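Local coordinates for protein COG0778: Nitroreductase (Streptococcus pneumoniae, PDB 2B67) that binds flavin mononucleotide and, as a member of the nitroreductase family, probably uses it to carry electrons from a nicotinamide cofactor to its substrates, at residues A[7-12]-A[142-147]; A[20-25]-A[182-187]; A[51-56]-A[166-171]; A[81-86]-A[173-178]. All coordinates share one frame; numbering follows the deposited sequence.

Interactions 2, 3 and 4 gather round one antiparallel sheet, while interaction 1 packs two helices where the second subunit closes in. Interactions 3 and 4 have centres 13 Å apart and merge through Phe82, whose CE1 lies 3.6 Å from Val51 CG2. Interactions 2 and 4 use opposite ends of strand 174-183, with centres 27 Å apart. Val24 O and Arg54 NH2, 2.8 Å apart, join interactions 2 and 3; Leu146 CD1 and Val182 CG2, 3.8 Å apart, join 1 and 2. A bound FMN lies about 4 Å from the side chain of Leu178 in interaction 4; the side chains of Asn10 and Thr185 are about 8 and 10 Å from a bound FMN.

Interaction 1: residues A[7-12]-A[142-147]; sequences LELNKK and LVLALT
Leu9 is the first residue of 7-12 to meet helix 124-148, and both of its methyls are engaged. Leu9 CD2 presses on Thr147 CG2 at 3.5 Å, closer than an ordinary methyl contact, and also lies 3.8 Å from Leu144 O. Leu9 CD1 lies 4.1 Å from Leu144 CD2. The two short helix segments run at 94° to each other with their axes 9.6 Å apart, so a few side chains span the gap. Asn10 adds a lighter touch, its ND2 lying 4.1 Å from Leu144 CD2; its polar end is committed elsewhere, since OD1 accepts a hydrogen bond from Asn141 ND2 of the second subunit. Lys12 closes the contact with aliphatic carbon, CG resting 3.8 Å from Thr147 CG2. Thr147 can serve both neighbours because its CG2 stands anti to the backbone N (OG1 chi1 -61°), which leaves the hydroxyl to turn back on its own helix. There Thr147 OG1 donates to Val143 O at 2.7 Å, and Thr147 N reaches the same oxygen from the opposite face of its carbonyl plane. Phe6 of the second subunit packs on both Leu9 and Leu144, while Thr147 also touches Arg13 of the FMN pocket. With the threonine hydroxyl satisfied internally, the junction between the helices is held by apolar packing, and the adjoining Asn10 OD1 bond runs to the second subunit.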
loop_
_atom_site.group_PDB
_atom_site.type_symbol
_atom_site.label_atom_id
_atom_site.label_comp_id
_atom_site.label_asym_id
_atom_site.label_seq_id
_atom_site.Cartn_x
_atom_site.Cartn_y
_atom_site.Cartn_z
ATOM N N LEU A 7 14.024 3.410 9.516
ATOM C CA LEU A 7 14.976 3.274 8.429
ATOM C C LEU A 7 15.689 1.914 8.508
ATOM O O LEU A 7 15.893 1.248 7.481
ATOM C CB LEU A 7 16.001 4.419 8.470
ATOM C CG LEU A 7 17.190 4.376 7.505
ATOM C CD1 LEU A 7 16.779 4.183 6.025
ATOM C CD2 LEU A 7 18.024 5.658 7.664
ATOM N N GLU A 8 16.069 1.520 9.725
ATOM C CA GLU A 8 16.750 0.249 9.973
ATOM C C GLU A 8 15.857 -0.956 9.599
ATOM O O GLU A 8 16.340 -1.910 8.981
ATOM C CB GLU A 8 17.204 0.167 11.435
ATOM C CG GLU A 8 18.267 -0.905 11.702
ATOM C CD GLU A 8 18.350 -1.366 13.171
ATOM O OE1 GLU A 8 18.995 -2.435 13.410
ATOM O OE2 GLU A 8 17.777 -0.679 14.072
ATOM N N LEU A 9 14.560 -0.895 9.953
ATOM C CA LEU A 9 13.593 -1.920 9.529
ATOM C C LEU A 9 13.562 -2.042 8.008
ATOM O O LEU A 9 13.630 -3.133 7.455
ATOM C CB LEU A 9 12.185 -1.564 10.019
ATOM C CG LEU A 9 11.293 -2.626 10.673
ATOM C CD1 LEU A 9 9.811 -2.292 10.558
ATOM C CD2 LEU A 9 11.575 -4.024 10.171
ATOM N N ASN A 10 13.443 -0.904 7.338
ATOM C CA ASN A 10 13.335 -0.858 5.882
ATOM C C ASN A 10 14.554 -1.400 5.174
ATOM O O ASN A 10 14.440 -2.072 4.167
ATOM C CB ASN A 10 13.043 0.563 5.411
ATOM C CG ASN A 10 11.558 0.791 5.172
ATOM O OD1 ASN A 10 11.020 0.505 4.091
ATOM N ND2 ASN A 10 10.890 1.274 6.185
ATOM N N LYS A 11 15.728 -1.127 5.732
ATOM C CA LYS A 11 16.971 -1.589 5.124
ATOM C C LYS A 11 17.125 -3.099 5.252
ATOM O O LYS A 11 17.849 -3.716 4.483
ATOM C CB LYS A 11 18.181 -0.845 5.692
ATOM C CG LYS A 11 18.476 0.494 5.012
ATOM C CD LYS A 11 19.964 0.845 5.184
ATOM C CE LYS A 11 20.199 2.289 5.624
ATOM N NZ LYS A 11 21.145 2.313 6.789
ATOM N N LYS A 12 16.416 -3.708 6.193
ATOM C CA LYS A 12 16.445 -5.158 6.214
ATOM C C LYS A 12 15.311 -5.906 5.518
ATOM O O LYS A 12 15.351 -7.124 5.481
ATOM C CB LYS A 12 16.733 -5.711 7.605
ATOM C CG LYS A 12 15.838 -5.263 8.667
ATOM C CD LYS A 12 16.653 -5.262 9.979
ATOM C CE LYS A 12 15.795 -5.724 11.128
ATOM N NZ LYS A 12 16.274 -5.065 12.355
ATOM N N LEU A 142 2.248 -5.505 6.422
ATOM C CA LEU A 142 2.466 -6.955 6.647
ATOM C C LEU A 142 3.919 -7.394 6.430
ATOM O O LEU A 142 4.486 -8.111 7.265
ATOM C CB LEU A 142 1.557 -7.777 5.738
ATOM C CG LEU A 142 1.794 -9.297 5.740
ATOM C CD1 LEU A 142 1.623 -9.846 7.168
ATOM C CD2 LEU A 142 0.853 -9.997 4.732
ATOM N N VAL A 143 4.517 -6.981 5.311
ATOM C CA VAL A 143 5.904 -7.376 5.069
ATOM C C VAL A 143 6.876 -6.760 6.087
ATOM O O VAL A 143 7.894 -7.394 6.475
ATOM C CB VAL A 143 6.372 -7.190 3.598
ATOM C CG1 VAL A 143 5.526 -8.032 2.640
ATOM C CG2 VAL A 143 6.403 -5.759 3.191
ATOM N N LEU A 144 6.564 -5.531 6.518
ATOM C CA LEU A 144 7.356 -4.869 7.561
ATOM C C LEU A 144 7.210 -5.567 8.896
ATOM O O LEU A 144 8.216 -5.784 9.602
ATOM C CB LEU A 144 6.996 -3.378 7.696
ATOM C CG LEU A 144 7.447 -2.520 6.511
ATOM C CD1 LEU A 144 6.720 -1.149 6.587
ATOM C CD2 LEU A 144 8.950 -2.367 6.527
ATOM N N ALA A 145 5.973 -5.949 9.228
ATOM C CA ALA A 145 5.737 -6.696 10.458
ATOM C C ALA A 145 6.489 -8.044 10.466
ATOM O O ALA A 145 7.052 -8.432 11.476
ATOM C CB ALA A 145 4.209 -6.868 10.748
ATOM N N LEU A 146 6.507 -8.743 9.336
ATOM C CA LEU A 146 7.264 -10.000 9.182
ATOM C C LEU A 146 8.760 -9.767 9.364
ATOM O O LEU A 146 9.459 -10.514 10.110
ATOM C CB LEU A 146 6.996 -10.609 7.790
ATOM C CG LEU A 146 5.592 -11.239 7.633
ATOM C CD1 LEU A 146 5.254 -11.642 6.181
ATOM C CD2 LEU A 146 5.391 -12.417 8.593
ATOM N N THR A 147 9.241 -8.722 8.683
ATOM C CA THR A 147 10.632 -8.298 8.734
ATOM C C THR A 147 11.023 -8.009 10.166
ATOM O O THR A 147 12.064 -8.468 10.615
ATOM C CB THR A 147 10.891 -7.040 7.876
ATOM O OG1 THR A 147 10.577 -7.312 6.500
ATOM C CG2 THR A 147 12.368 -6.591 7.992
#

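Interaction 2: residues A[20-25]-A[182-187]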
loop_
_atom_site.group_PDB
_atom_site.type_symbol
_atom_site.label_atom_id
_atom_site.label_comp_id
_atom_site.label_asym_id
_atom_site.label_seq_id
_atom_site.Cartn_x
_atom_site.Cartn_y
_atom_site.Cartn_z
ATOM N N THR A 20 15.174 -21.009 3.524
ATOM C CA THR A 20 15.715 -22.143 4.250
ATOM C C THR A 20 14.540 -23.053 4.599
ATOM O O THR A 20 13.382 -22.739 4.277
ATOM C CB THR A 20 16.442 -21.686 5.538
ATOM O OG1 THR A 20 15.481 -21.291 6.520
ATOM C CG2 THR A 20 17.391 -20.529 5.245
ATOM N N ASP A 21 14.848 -24.168 5.254
ATOM C CA ASP A 21 13.841 -25.119 5.716
ATOM C C ASP A 21 13.332 -24.844 7.129
ATOM O O ASP A 21 12.535 -25.627 7.656
ATOM C CB ASP A 21 14.409 -26.547 5.621
ATOM C CG ASP A 21 14.896 -26.864 4.229
ATOM O OD1 ASP A 21 14.045 -26.881 3.314
ATOM O OD2 ASP A 21 16.135 -27.040 4.038
ATOM N N LYS A 22 13.780 -23.747 7.746
ATOM C CA LYS A 22 13.280 -23.369 9.063
ATOM C C LYS A 22 11.762 -23.159 9.026
ATOM O O LYS A 22 11.222 -22.498 8.119
ATOM C CB LYS A 22 13.974 -22.085 9.598
ATOM C CG LYS A 22 13.491 -21.685 11.019
ATOM C CD LYS A 22 14.226 -20.477 11.578
ATOM C CE LYS A 22 13.641 -20.051 12.904
ATOM N NZ LYS A 22 14.273 -18.768 13.368
ATOM N N LEU A 23 11.102 -23.708 10.048
ATOM C CA LEU A 23 9.679 -23.714 10.146
ATOM C C LEU A 23 9.180 -22.293 10.504
ATOM O O LEU A 23 9.853 -21.558 11.222
ATOM C CB LEU A 23 9.258 -24.751 11.205
ATOM C CG LEU A 23 9.594 -26.244 10.987
ATOM C CD1 LEU A 23 9.066 -27.062 12.143
ATOM C CD2 LEU A 23 8.974 -26.735 9.668
ATOM N N VAL A 24 8.029 -21.896 9.964
ATOM C CA VAL A 24 7.465 -20.600 10.285
ATOM C C VAL A 24 6.303 -20.823 11.239
ATOM O O VAL A 24 5.312 -21.419 10.857
ATOM C CB VAL A 24 6.984 -19.816 9.015
ATOM C CG1 VAL A 24 6.205 -18.541 9.444
ATOM C CG2 VAL A 24 8.165 -19.471 8.119
ATOM N N ASP A 25 6.446 -20.327 12.467
ATOM C CA ASP A 25 5.499 -20.521 13.579
ATOM C C ASP A 25 4.192 -19.777 13.262
ATOM O O ASP A 25 4.234 -18.571 13.049
ATOM C CB ASP A 25 6.152 -19.920 14.839
ATOM C CG ASP A 25 5.452 -20.303 16.148
ATOM O OD1 ASP A 25 4.267 -20.674 16.182
ATOM O OD2 ASP A 25 6.130 -20.191 17.191
ATOM N N VAL A 182 6.284 -16.405 2.487
ATOM C CA VAL A 182 6.796 -16.147 3.839
ATOM C C VAL A 182 7.780 -17.225 4.235
ATOM O O VAL A 182 7.500 -18.417 4.085
ATOM C CB VAL A 182 5.662 -16.028 4.871
ATOM C CG1 VAL A 182 6.244 -15.601 6.223
ATOM C CG2 VAL A 182 4.633 -14.954 4.395
ATOM N N GLY A 183 8.953 -16.805 4.679
ATOM C CA GLY A 183 9.956 -17.759 5.103
ATOM C C GLY A 183 11.242 -17.095 5.485
ATOM O O GLY A 183 11.441 -15.892 5.285
ATOM N N TYR A 184 12.150 -17.896 6.026
ATOM C CA TYR A 184 13.476 -17.410 6.347
ATOM C C TYR A 184 14.357 -17.518 5.126
ATOM O O TYR A 184 14.237 -18.474 4.353
ATOM C CB TYR A 184 14.025 -18.215 7.517
ATOM C CG TYR A 184 13.221 -17.990 8.763
ATOM C CD1 TYR A 184 12.165 -18.839 9.098
ATOM C CD2 TYR A 184 13.496 -16.905 9.601
ATOM C CE1 TYR A 184 11.429 -18.633 10.273
ATOM C CE2 TYR A 184 12.764 -16.694 10.761
ATOM C CZ TYR A 184 11.732 -17.555 11.090
ATOM O OH TYR A 184 10.991 -17.340 12.238
ATOM N N THR A 185 15.246 -16.547 4.959
ATOM C CA THR A 185 16.030 -16.368 3.735
ATOM C C THR A 185 17.346 -17.138 3.718
ATOM O O THR A 185 18.131 -17.051 4.662
ATOM C CB THR A 185 16.425 -14.919 3.577
ATOM O OG1 THR A 185 15.285 -14.086 3.827
ATOM C CG2 THR A 185 17.021 -14.671 2.177
ATOM N N ASP A 186 17.594 -17.827 2.600
ATOM C CA ASP A 186 18.789 -18.637 2.422
ATOM C C ASP A 186 19.903 -17.916 1.631
ATOM O O ASP A 186 20.861 -18.556 1.153
ATOM C CB ASP A 186 18.430 -19.982 1.774
ATOM C CG ASP A 186 19.491 -21.071 2.038
ATOM O OD1 ASP A 186 20.000 -21.184 3.195
ATOM O OD2 ASP A 186 19.823 -21.812 1.082
ATOM N N GLU A 187 19.797 -16.595 1.498
ATOM C CA GLU A 187 20.855 -15.821 0.851
ATOM C C GLU A 187 20.915 -14.377 1.305
ATOM O O GLU A 187 19.887 -13.731 1.507
ATOM C CB GLU A 187 20.773 -15.903 -0.689
ATOM C CG GLU A 187 19.360 -15.974 -1.259
ATOM C CD GLU A 187 19.286 -15.703 -2.759
ATOM O OE1 GLU A 187 20.102 -16.249 -3.539
ATOM O OE2 GLU A 187 18.381 -14.949 -3.158
HETATM O O HOH W 1 11.782 -20.778 6.042
HETATM O O HOH W 2 8.577 -18.205 12.988
#
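Thr20 N donates to Tyr184 O (2.8 Å, N-H...O 155°), the direct hydrogen bond between the loop 20-25 and the end of strand 174-183. Water extends this pairing: one molecule accepts from Tyr184 N and donates to Thr20 O and Lys22 O. A second water, in the plane of the Tyr184 ring at its edge, links Tyr184 OH to Asp25 N. Within the loop, Lys22 N donates to Thr20 OG1 at 3.2 Å, forming an ST turn.

The aromatic contact is made over one face of Tyr184. With CG opposite the backbone N (chi1 -178°) and the chain extended beyond it, Lys22 lays CD 3.6 Å from the Tyr184 ring centroid as a CH-pi contact and NZ 4.0 Å from it as a cation-pi contact.

Apolar packing lies deeper, where Val24 CG2 sits 3.9 Å from Gly183 CA and 4.0 Å from Tyr184 CE1. The tyrosine is thus held by its backbone and one ring face, with its hydroxyl linked to Asp25 N through a water, and the lysine charge probably gains some stabilisation from the ring.

Interaction 3: residues A[51-56]-A[166-171]; sequences VVVREK and EVLEIE
Lys56 NZ and Glu169 OE1 form the polar link of this contact, a long salt bridge at 3.8 Å that holds loosely at best. Glu169 leaves helix 161-168 in a Schellman motif, with positive phi (57°) and its backbone N bonded to Glu166 O at 3.3 Å. Lys56, at the N-cap position of helix 57-61, lays its aliphatic chain along this helix end: Lys56 CD comes within 3.2 Å of Val167 O. A bend at chi4 (75°) then turns NZ to the glutamate, and the two side chains cross at about a right angle.

Beneath the charged pair lies the apolar layer between strand 48-53 and the helix end. Leu168 spreads its methyls over Val53, with CD1 4.0 Å from Val53 CG2, and CD1 also approaches Val51 CG1 at 4.2 Å. The second subunit covers this helix end: Arg204 of that chain donates to Leu168 O and Glu169 O, and Val51 and Val52 pair with a strand of that chain in a parallel ladder that continues the sheet. At the far end Val51 and Ile170 meet tip to tip, CG2 to CD1, at a tight 3.5 Å.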
loop_
_atom_site.group_PDB
_atom_site.type_symbol
_atom_site.label_atom_id
_atom_site.label_comp_id
_atom_site.label_asym_id
_atom_site.label_seq_id
_atom_site.Cartn_x
_atom_site.Cartn_y
_atom_site.Cartn_z
ATOM N N VAL A 51 -5.477 -15.158 3.522
ATOM C CA VAL A 51 -5.577 -16.603 3.442
ATOM C C VAL A 51 -4.181 -17.201 3.658
ATOM O O VAL A 51 -3.318 -17.105 2.780
ATOM C CB VAL A 51 -6.242 -17.066 2.114
ATOM C CG1 VAL A 51 -6.356 -18.577 2.107
ATOM C CG2 VAL A 51 -7.657 -16.437 1.967
ATOM N N VAL A 52 -3.963 -17.771 4.851
ATOM C CA VAL A 52 -2.681 -18.366 5.203
ATOM C C VAL A 52 -2.569 -19.804 4.674
ATOM O O VAL A 52 -3.234 -20.730 5.165
ATOM C CB VAL A 52 -2.432 -18.285 6.724
ATOM C CG1 VAL A 52 -1.129 -18.911 7.094
ATOM C CG2 VAL A 52 -2.481 -16.820 7.181
ATOM N N VAL A 53 -1.728 -19.985 3.678
ATOM C CA VAL A 53 -1.658 -21.268 2.992
ATOM C C VAL A 53 -0.490 -22.085 3.520
ATOM O O VAL A 53 0.680 -21.697 3.352
ATOM C CB VAL A 53 -1.579 -21.086 1.471
ATOM C CG1 VAL A 53 -1.555 -22.442 0.744
ATOM C CG2 VAL A 53 -2.789 -20.215 1.005
ATOM N N ARG A 54 -0.836 -23.210 4.150
ATOM C CA ARG A 54 0.130 -24.154 4.703
ATOM C C ARG A 54 -0.110 -25.547 4.133
ATOM O O ARG A 54 0.783 -26.377 4.146
ATOM C CB ARG A 54 0.037 -24.227 6.244
ATOM C CG ARG A 54 0.709 -23.084 6.936
ATOM C CD ARG A 54 0.642 -23.209 8.493
ATOM N NE ARG A 54 1.152 -21.980 9.122
ATOM C CZ ARG A 54 2.443 -21.716 9.386
ATOM N NH1 ARG A 54 2.745 -20.555 9.939
ATOM N NH2 ARG A 54 3.427 -22.585 9.104
ATOM N N GLU A 55 -1.326 -25.798 3.666
ATOM C CA GLU A 55 -1.676 -27.087 3.117
ATOM C C GLU A 55 -1.755 -27.127 1.598
ATOM O O GLU A 55 -1.332 -28.120 1.021
ATOM C CB GLU A 55 -2.972 -27.633 3.730
ATOM C CG GLU A 55 -2.718 -28.793 4.670
ATOM C CD GLU A 55 -2.656 -28.360 6.113
ATOM O OE1 GLU A 55 -1.526 -28.233 6.657
ATOM O OE2 GLU A 55 -3.755 -28.139 6.695
ATOM N N LYS A 56 -2.288 -26.072 0.969
ATOM C CA LYS A 56 -2.531 -26.030 -0.490
ATOM C C LYS A 56 -1.399 -25.382 -1.324
ATOM O O LYS A 56 -1.616 -24.958 -2.462
ATOM C CB LYS A 56 -3.898 -25.362 -0.803
ATOM C CG LYS A 56 -5.102 -26.145 -0.202
ATOM C CD LYS A 56 -6.444 -25.573 -0.645
ATOM C CE LYS A 56 -7.583 -26.598 -0.444
ATOM N NZ LYS A 56 -7.987 -26.742 1.011
ATOM N N GLU A 166 -10.933 -20.749 -6.626
ATOM C CA GLU A 166 -11.239 -22.167 -6.780
ATOM C C GLU A 166 -10.217 -23.035 -6.035
ATOM O O GLU A 166 -10.581 -23.812 -5.163
ATOM C CB GLU A 166 -11.267 -22.478 -8.280
ATOM C CG GLU A 166 -11.446 -23.916 -8.678
ATOM C CD GLU A 166 -11.765 -24.051 -10.162
ATOM O OE1 GLU A 166 -12.769 -24.754 -10.474
ATOM O OE2 GLU A 166 -11.046 -23.437 -11.018
ATOM N N VAL A 167 -8.932 -22.855 -6.342
ATOM C CA VAL A 167 -7.846 -23.567 -5.673
ATOM C C VAL A 167 -7.837 -23.402 -4.139
ATOM O O VAL A 167 -7.642 -24.367 -3.410
ATOM C CB VAL A 167 -6.487 -23.163 -6.294
ATOM C CG1 VAL A 167 -5.314 -23.727 -5.531
ATOM C CG2 VAL A 167 -6.424 -23.609 -7.765
ATOM N N LEU A 168 -8.056 -22.189 -3.647
ATOM C CA LEU A 168 -8.007 -21.941 -2.212
ATOM C C LEU A 168 -9.359 -22.046 -1.501
ATOM O O LEU A 168 -9.422 -21.843 -0.283
ATOM C CB LEU A 168 -7.360 -20.569 -1.925
ATOM C CG LEU A 168 -5.921 -20.384 -2.398
ATOM C CD1 LEU A 168 -5.290 -19.097 -1.886
ATOM C CD2 LEU A 168 -5.095 -21.565 -1.966
ATOM N N GLU A 169 -10.422 -22.337 -2.257
ATOM C CA GLU A 169 -11.776 -22.485 -1.715
ATOM C C GLU A 169 -12.236 -21.236 -0.967
ATOM O O GLU A 169 -12.624 -21.294 0.206
ATOM C CB GLU A 169 -11.912 -23.748 -0.834
ATOM C CG GLU A 169 -11.446 -25.005 -1.551
ATOM C CD GLU A 169 -11.512 -26.277 -0.689
ATOM O OE1 GLU A 169 -11.682 -26.188 0.567
ATOM O OE2 GLU A 169 -11.373 -27.375 -1.296
ATOM N N ILE A 170 -12.192 -20.106 -1.664
ATOM C CA ILE A 170 -12.602 -18.829 -1.095
ATOM C C ILE A 170 -13.729 -18.266 -1.970
ATOM O O ILE A 170 -13.628 -18.295 -3.196
ATOM C CB ILE A 170 -11.418 -17.820 -1.101
ATOM C CG1 ILE A 170 -10.210 -18.348 -0.307
ATOM C CG2 ILE A 170 -11.931 -16.435 -0.702
ATOM C CD1 ILE A 170 -10.394 -18.430 1.262
ATOM N N GLU A 171 -14.777 -17.744 -1.341
ATOM C CA GLU A 171 -15.901 -17.105 -2.043
ATOM C C GLU A 171 -15.502 -16.058 -3.088
ATOM O O GLU A 171 -14.612 -15.217 -2.835
ATOM C CB GLU A 171 -16.889 -16.480 -1.038
ATOM C CG GLU A 171 -17.641 -17.502 -0.184
ATOM C CD GLU A 171 -18.532 -18.469 -0.991
ATOM O OE1 GLU A 171 -19.039 -18.091 -2.078
ATOM O OE2 GLU A 171 -18.729 -19.615 -0.517
#

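Interaction 4: residues A[81-86]-A[173-178]; sequences LFTDTD and RFRPEL
Strands 81-84 and 174-178 pair antiparallel with a classic beta bulge, in which Glu177 and Leu178 both face Leu81: Glu177 N donates to Leu81 O at 2.8 Å, and Leu178 N reaches the same oxygen only weakly, while Leu81 N donates to Leu178 O. Beyond the bulge Thr83 and Arg175 exchange two backbone bonds.

At the far end Arg173 grips Asp84 side-on. Arg173 NE meets Asp84 OD1 at 2.8 Å, almost straight (171°), and Arg173 NH1 meets the syn lone pair of Asp84 OD2 at 2.7 Å; carboxylate and guanidinium planes are 30° apart. Asp84 OD2 also pairs with Arg90. Asp86 N approaches OD1 from the opposite face to NE, giving an Asx turn. Phe174 CZ lies over one face of the Arg173 guanidinium. Thr85 N and OG1 both donate to Arg173 O. On the face of Asp84 and Phe174, Pro176 CB lies over the Phe82 ring, 4.3 Å from its centroid, in a CH-pi contact.

On the face of Thr83 and Arg175, Glu177 OE2 gathers three donors: Thr83 OG1 at 2.7 Å on its anti lone pair, Arg175 NE at 2.6 Å from above the carboxylate plane, and Arg175 NH1. This concentration of donors would probably keep the carboxylate ionised.

Phe82 and Pro176 pack on Val164 and Asn165 of helix 161-168, whereas Thr83, Arg175 and Glu177 rest on Leu131 of helix 124-148; strand 48-53 flanks 77-84 within the sheet.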
loop_
_atom_site.group_PDB
_atom_site.type_symbol
_atom_site.label_atom_id
_atom_site.label_comp_id
_atom_site.label_asym_id
_atom_site.label_seq_id
_atom_site.Cartn_x
_atom_site.Cartn_y
_atom_site.Cartn_z
ATOM N N LEU A 81 -3.498 -12.530 -0.271
ATOM C CA LEU A 81 -4.235 -11.348 0.174
ATOM C C LEU A 81 -5.389 -11.123 -0.786
ATOM O O LEU A 81 -5.171 -10.914 -1.990
ATOM C CB LEU A 81 -3.338 -10.098 0.206
ATOM C CG LEU A 81 -3.977 -8.732 0.488
ATOM C CD1 LEU A 81 -4.699 -8.719 1.854
ATOM C CD2 LEU A 81 -2.901 -7.666 0.506
ATOM N N PHE A 82 -6.608 -11.169 -0.246
ATOM C CA PHE A 82 -7.846 -10.921 -1.023
ATOM C C PHE A 82 -8.456 -9.585 -0.574
ATOM O O PHE A 82 -8.238 -9.124 0.565
ATOM C CB PHE A 82 -8.913 -12.017 -0.761
ATOM C CG PHE A 82 -8.601 -13.360 -1.393
ATOM C CD1 PHE A 82 -7.618 -14.186 -0.852
ATOM C CD2 PHE A 82 -9.275 -13.778 -2.539
ATOM C CE1 PHE A 82 -7.333 -15.406 -1.434
ATOM C CE2 PHE A 82 -9.007 -15.004 -3.118
ATOM C CZ PHE A 82 -8.027 -15.823 -2.563
ATOM N N THR A 83 -9.246 -8.977 -1.446
ATOM C CA THR A 83 -10.017 -7.819 -1.050
ATOM C C THR A 83 -11.491 -8.108 -1.332
ATOM O O THR A 83 -11.819 -8.902 -2.222
ATOM C CB THR A 83 -9.586 -6.569 -1.808
ATOM O OG1 THR A 83 -9.563 -6.880 -3.203
ATOM C CG2 THR A 83 -8.177 -6.135 -1.384
ATOM N N ASP A 84 -12.347 -7.426 -0.576
ATOM C CA ASP A 84 -13.794 -7.573 -0.617
ATOM C C ASP A 84 -14.401 -6.758 -1.726
ATOM O O ASP A 84 -14.490 -5.534 -1.618
ATOM C CB ASP A 84 -14.390 -7.096 0.725
ATOM C CG ASP A 84 -15.765 -7.704 1.024
ATOM O OD1 ASP A 84 -16.492 -8.075 0.067
ATOM O OD2 ASP A 84 -16.122 -7.773 2.230
ATOM N N THR A 85 -14.868 -7.424 -2.775
ATOM C CA THR A 85 -15.459 -6.708 -3.875
ATOM C C THR A 85 -16.872 -6.204 -3.571
ATOM O O THR A 85 -17.390 -5.396 -4.330
ATOM C CB THR A 85 -15.510 -7.539 -5.167
ATOM O OG1 THR A 85 -16.415 -8.639 -4.968
ATOM C CG2 THR A 85 -14.071 -8.063 -5.531
ATOM N N ASP A 86 -17.486 -6.690 -2.483
ATOM C CA ASP A 86 -18.800 -6.210 -2.048
ATOM C C ASP A 86 -18.590 -5.188 -0.930
ATOM O O ASP A 86 -18.624 -5.505 0.281
ATOM C CB ASP A 86 -19.709 -7.363 -1.574
ATOM C CG ASP A 86 -21.225 -6.966 -1.578
ATOM O OD1 ASP A 86 -21.534 -5.755 -1.460
ATOM O OD2 ASP A 86 -22.104 -7.859 -1.727
ATOM N N ARG A 173 -16.832 -13.452 -4.029
ATOM C CA ARG A 173 -16.964 -12.096 -3.500
ATOM C C ARG A 173 -15.546 -11.507 -3.227
ATOM O O ARG A 173 -15.339 -10.338 -3.374
ATOM C CB ARG A 173 -17.841 -12.106 -2.228
ATOM C CG ARG A 173 -17.831 -10.812 -1.411
ATOM C CD ARG A 173 -18.726 -10.952 -0.175
ATOM N NE ARG A 173 -18.360 -9.988 0.868
ATOM C CZ ARG A 173 -18.783 -10.041 2.140
ATOM N NH1 ARG A 173 -18.353 -9.133 3.019
ATOM N NH2 ARG A 173 -19.618 -10.994 2.548
ATOM N N PHE A 174 -14.592 -12.352 -2.844
ATOM C CA PHE A 174 -13.208 -11.942 -2.573
ATOM C C PHE A 174 -12.314 -12.149 -3.796
ATOM O O PHE A 174 -12.256 -13.261 -4.344
ATOM C CB PHE A 174 -12.694 -12.708 -1.347
ATOM C CG PHE A 174 -13.432 -12.336 -0.116
ATOM C CD1 PHE A 174 -14.576 -13.059 0.274
ATOM C CD2 PHE A 174 -13.058 -11.191 0.615
ATOM C CE1 PHE A 174 -15.334 -12.642 1.430
ATOM C CE2 PHE A 174 -13.790 -10.780 1.750
ATOM C CZ PHE A 174 -14.938 -11.491 2.154
ATOM N N ARG A 175 -11.640 -11.088 -4.251
ATOM C CA ARG A 175 -10.713 -11.245 -5.375
ATOM C C ARG A 175 -9.259 -11.242 -4.900
ATOM O O ARG A 175 -8.895 -10.492 -3.969
ATOM C CB ARG A 175 -10.924 -10.184 -6.452
ATOM C CG ARG A 175 -10.567 -8.804 -5.991
ATOM C CD ARG A 175 -10.483 -7.839 -7.167
ATOM N NE ARG A 175 -9.708 -6.639 -6.837
ATOM C CZ ARG A 175 -9.681 -5.537 -7.595
ATOM N NH1 ARG A 175 -8.953 -4.483 -7.229
ATOM N NH2 ARG A 175 -10.436 -5.463 -8.698
ATOM N N PRO A 176 -8.438 -12.109 -5.500
ATOM C CA PRO A 176 -7.051 -12.170 -5.080
ATOM C C PRO A 176 -6.302 -10.934 -5.568
ATOM O O PRO A 176 -6.474 -10.499 -6.714
ATOM C CB PRO A 176 -6.530 -13.474 -5.719
ATOM C CG PRO A 176 -7.469 -13.763 -6.859
ATOM C CD PRO A 176 -8.785 -13.123 -6.522
ATOM N N GLU A 177 -5.528 -10.330 -4.685
ATOM C CA GLU A 177 -4.713 -9.178 -5.100
ATOM C C GLU A 177 -3.235 -9.514 -5.300
ATOM O O GLU A 177 -2.606 -9.045 -6.260
ATOM C CB GLU A 177 -4.846 -8.039 -4.076
ATOM C CG GLU A 177 -6.291 -7.487 -3.958
ATOM C CD GLU A 177 -6.693 -6.546 -5.090
ATOM O OE1 GLU A 177 -5.896 -6.280 -6.016
ATOM O OE2 GLU A 177 -7.834 -6.077 -5.061
ATOM N N LEU A 178 -2.695 -10.321 -4.384
ATOM C CA LEU A 178 -1.234 -10.551 -4.228
ATOM C C LEU A 178 -1.019 -11.881 -3.530
ATOM O O LEU A 178 -1.829 -12.274 -2.671
ATOM C CB LEU A 178 -0.626 -9.487 -3.265
ATOM C CG LEU A 178 -0.436 -8.024 -3.658
ATOM C CD1 LEU A 178 0.126 -7.198 -2.483
ATOM C CD2 LEU A 178 0.464 -7.881 -4.913
#